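Local coordinates for hypothetical protein PH1918 (Pyrococcus horikoshii, PDB 2D16) that is of unknown function but is probably an adenosine-specific kinase or an adenosine monophosphate-protein transferase, at residues Ile47-Ala52 against Ala79-Val84. Residues are numbered along the deposited sequence; the frame is centred on the assembly and turned at random.
Sequences IAMNEA and AGHVFV
Asn50 reaches across to the type II turn Ala79-Val82 with its side-chain amide: ND2 donates to Ala79 O at 3.0 Å, and an N-H...O angle of 164° makes the bond straight. The acceptor lies close to the amide plane of Asn50, yet ND2 stands 42° above the carbonyl plane of Ala79. CG is anti to the carbonyl carbon (chi1 -58°), which swings the amide beside the backbone N and within reach of Ala79 O. The amide's orientation is fixed by Ala79 O together with two partners outside the contact: OD1 meets Thr57 OG1 of strand 56-61, and ND2 also bonds Ala74 O of helix 64-77. The backbone of Asn50 grips the same turn, its N donating to Val82 O (3.0 Å) and its O accepting from His81 N (2.9 Å).

Beyond the turn the axes of 47-51 and 82-84 are nearly antiparallel. Ala48 and Val84 form a hydrogen-bonded pair, with Ala48 N to Val84 O at 2.9 Å and Val84 N to Ala48 O at 2.7 Å; their side chains pack beneath helix 64-77. Met49 and Phe83, a non-hydrogen-bonded pair, occupy the other face. Met49, with CG anti to the backbone N and the chain extended beyond it, lays CG 3.7 Å from Phe83 CB and carries CE to 3.7 Å from His81 O. Phe83 CB makes the closest contact with the methionine chain, while CE stands obliquely near the phenylalanine ring.

Replacing Asn50 with an alanine would probably leave Ala79 O, Ala74 O and Thr57 OG1 without their amide partner, and the turn less firmly tied. One buried amide thus ties strand 44-51 to the turn that leads into the central strand 82-88 of the five-stranded sheet, and also to the neighbouring strand 56-61 and the covering helix, with both its oxygen and its nitrogen satisfied.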
ATOM      1  N   ILE A  47      21.674  34.122 -26.344  1.00 19.96           N
ATOM      2  CA  ILE A  47      22.166  35.150 -25.437  1.00 20.53           C
ATOM      3  C   ILE A  47      23.475  35.695 -25.998  1.00 20.63           C
ATOM      4  O   ILE A  47      24.326  34.937 -26.474  1.00 20.50           O
ATOM      5  CB  ILE A  47      22.392  34.613 -23.990  1.00 19.72           C
ATOM      6  CG1 ILE A  47      22.909  35.748 -23.094  1.00 19.85           C
ATOM      7  CG2 ILE A  47      23.378  33.448 -23.987  1.00 19.66           C
ATOM      8  CD1 ILE A  47      23.093  35.353 -21.634  1.00 20.23           C
ATOM      9  N   ALA A  48      23.606  37.015 -25.979  1.00 19.58           N
ATOM     10  CA  ALA A  48      24.805  37.677 -26.470  1.00 19.66           C
ATOM     11  C   ALA A  48      25.230  38.698 -25.424  1.00 20.40           C
ATOM     12  O   ALA A  48      24.391  39.291 -24.748  1.00 20.36           O
ATOM     13  CB  ALA A  48      24.524  38.360 -27.798  1.00 19.48           C
ATOM     14  N   MET A  49      26.534  38.896 -25.288  1.00 18.91           N
ATOM     15  CA  MET A  49      27.049  39.833 -24.304  1.00 20.15           C
ATOM     16  C   MET A  49      28.285  40.516 -24.861  1.00 21.11           C
ATOM     17  O   MET A  49      29.147  39.868 -25.462  1.00 22.19           O
ATOM     18  CB  MET A  49      27.381  39.087 -23.013  1.00 19.76           C
ATOM     19  CG  MET A  49      27.700  39.984 -21.836  1.00 19.46           C
ATOM     20  SD  MET A  49      27.681  39.028 -20.310  1.00 20.87           S
ATOM     21  CE  MET A  49      28.076  40.323 -19.097  1.00 21.03           C
ATOM     22  N   ASN A  50      28.365  41.826 -24.659  1.00 20.61           N
ATOM     23  CA  ASN A  50      29.479  42.610 -25.177  1.00 21.42           C
ATOM     24  C   ASN A  50      30.702  42.677 -24.280  1.00 22.47           C
ATOM     25  O   ASN A  50      30.602  42.943 -23.083  1.00 21.80           O
ATOM     26  CB  ASN A  50      29.011  44.032 -25.500  1.00 21.42           C
ATOM     27  CG  ASN A  50      27.873  44.052 -26.494  1.00 22.64           C
ATOM     28  OD1 ASN A  50      27.824  43.228 -27.405  1.00 22.56           O
ATOM     29  ND2 ASN A  50      26.951  44.999 -26.329  1.00 21.19           N
ATOM     30  N   GLU A  51      31.861  42.430 -24.881  1.00 22.75           N
ATOM     31  CA  GLU A  51      33.133  42.481 -24.173  1.00 23.70           C
ATOM     32  C   GLU A  51      33.862  43.725 -24.683  1.00 23.86           C
ATOM     33  O   GLU A  51      34.182  43.828 -25.868  1.00 24.31           O
ATOM     34  CB  GLU A  51      33.948  41.219 -24.462  1.00 23.80           C
ATOM     35  CG  GLU A  51      35.227  41.127 -23.656  1.00 24.96           C
ATOM     36  CD  GLU A  51      36.061  39.919 -24.025  1.00 26.17           C
ATOM     37  OE1 GLU A  51      35.764  39.281 -25.057  1.00 28.22           O
ATOM     38  OE2 GLU A  51      37.023  39.616 -23.289  1.00 29.76           O
ATOM     39  N   ALA A  52      34.117  44.667 -23.780  1.00 24.69           N
ATOM     40  CA  ALA A  52      34.759  45.935 -24.122  1.00 26.36           C
ATOM     41  C   ALA A  52      36.175  45.888 -24.689  1.00 27.70           C
ATOM     42  O   ALA A  52      36.418  46.383 -25.790  1.00 27.02           O
ATOM     43  CB  ALA A  52      34.732  46.861 -22.908  1.00 27.40           C
ATOM     44  N   ALA A  79      27.066  48.794 -26.170  1.00 21.91           N
ATOM     45  CA  ALA A  79      27.511  49.069 -24.804  1.00 21.64           C
ATOM     46  C   ALA A  79      28.215  47.896 -24.124  1.00 20.98           C
ATOM     47  O   ALA A  79      27.704  46.775 -24.096  1.00 22.08           O
ATOM     48  CB  ALA A  79      26.328  49.526 -23.957  1.00 20.69           C
ATOM     49  N   GLY A  80      29.388  48.169 -23.564  1.00 19.94           N
ATOM     50  CA  GLY A  80      30.150  47.135 -22.890  1.00 19.97           C
ATOM     51  C   GLY A  80      29.417  46.504 -21.718  1.00 19.26           C
ATOM     52  O   GLY A  80      28.713  47.186 -20.970  1.00 19.14           O
ATOM     53  N   HIS A  81      29.593  45.195 -21.573  1.00 18.95           N
ATOM     54  CA  HIS A  81      29.018  44.373 -20.494  1.00 18.52           C
ATOM     55  C   HIS A  81      27.474  44.267 -20.536  1.00 19.47           C
ATOM     56  O   HIS A  81      26.835  43.748 -19.630  1.00 19.39           O
ATOM     57  CB  HIS A  81      29.460  44.969 -19.157  1.00 18.96           C
ATOM     58  CG  HIS A  81      30.793  44.389 -18.761  1.00 19.89           C
ATOM     59  ND1 HIS A  81      31.623  44.977 -17.863  1.00 20.13           N
ATOM     60  CD2 HIS A  81      31.379  43.194 -19.190  1.00 19.75           C
ATOM     61  CE1 HIS A  81      32.681  44.151 -17.752  1.00 22.09           C
ATOM     62  NE2 HIS A  81      32.562  43.076 -18.535  1.00 21.09           N
ATOM     63  N   VAL A  82      26.848  44.743 -21.607  1.00 19.95           N
ATOM     64  CA  VAL A  82      25.404  44.610 -21.737  1.00 19.92           C
ATOM     65  C   VAL A  82      25.138  43.228 -22.326  1.00 20.43           C
ATOM     66  O   VAL A  82      25.898  42.749 -23.172  1.00 19.81           O
ATOM     67  CB  VAL A  82      24.819  45.682 -22.693  1.00 20.09           C
ATOM     68  CG1 VAL A  82      23.391  45.313 -23.091  1.00 20.05           C
ATOM     69  CG2 VAL A  82      24.835  47.048 -22.019  1.00 19.70           C
ATOM     70  N   PHE A  83      24.084  42.567 -21.861  1.00 19.08           N
ATOM     71  CA  PHE A  83      23.748  41.267 -22.412  1.00 19.80           C
ATOM     72  C   PHE A  83      22.309  41.279 -22.899  1.00 19.77           C
ATOM     73  O   PHE A  83      21.455  41.988 -22.355  1.00 19.19           O
ATOM     74  CB  PHE A  83      23.997  40.132 -21.394  1.00 19.99           C
ATOM     75  CG  PHE A  83      23.158  40.205 -20.139  1.00 19.05           C
ATOM     76  CD1 PHE A  83      21.879  39.651 -20.101  1.00 20.02           C
ATOM     77  CD2 PHE A  83      23.675  40.773 -18.978  1.00 19.15           C
ATOM     78  CE1 PHE A  83      21.126  39.656 -18.921  1.00 19.94           C
ATOM     79  CE2 PHE A  83      22.931  40.786 -17.792  1.00 18.54           C
ATOM     80  CZ  PHE A  83      21.654  40.224 -17.762  1.00 19.49           C
ATOM     81  N   VAL A  84      22.066  40.520 -23.962  1.00 19.80           N
ATOM     82  CA  VAL A  84      20.745  40.430 -24.563  1.00 19.94           C
ATOM     83  C   VAL A  84      20.301  38.978 -24.654  1.00 20.94           C
ATOM     84  O   VAL A  84      21.040  38.121 -25.140  1.00 20.73           O
ATOM     85  CB  VAL A  84      20.730  41.017 -25.998  1.00 20.72           C
ATOM     86  CG1 VAL A  84      19.345  40.834 -26.618  1.00 21.37           C
ATOM     87  CG2 VAL A  84      21.119  42.488 -25.973  1.00 21.20           C
TER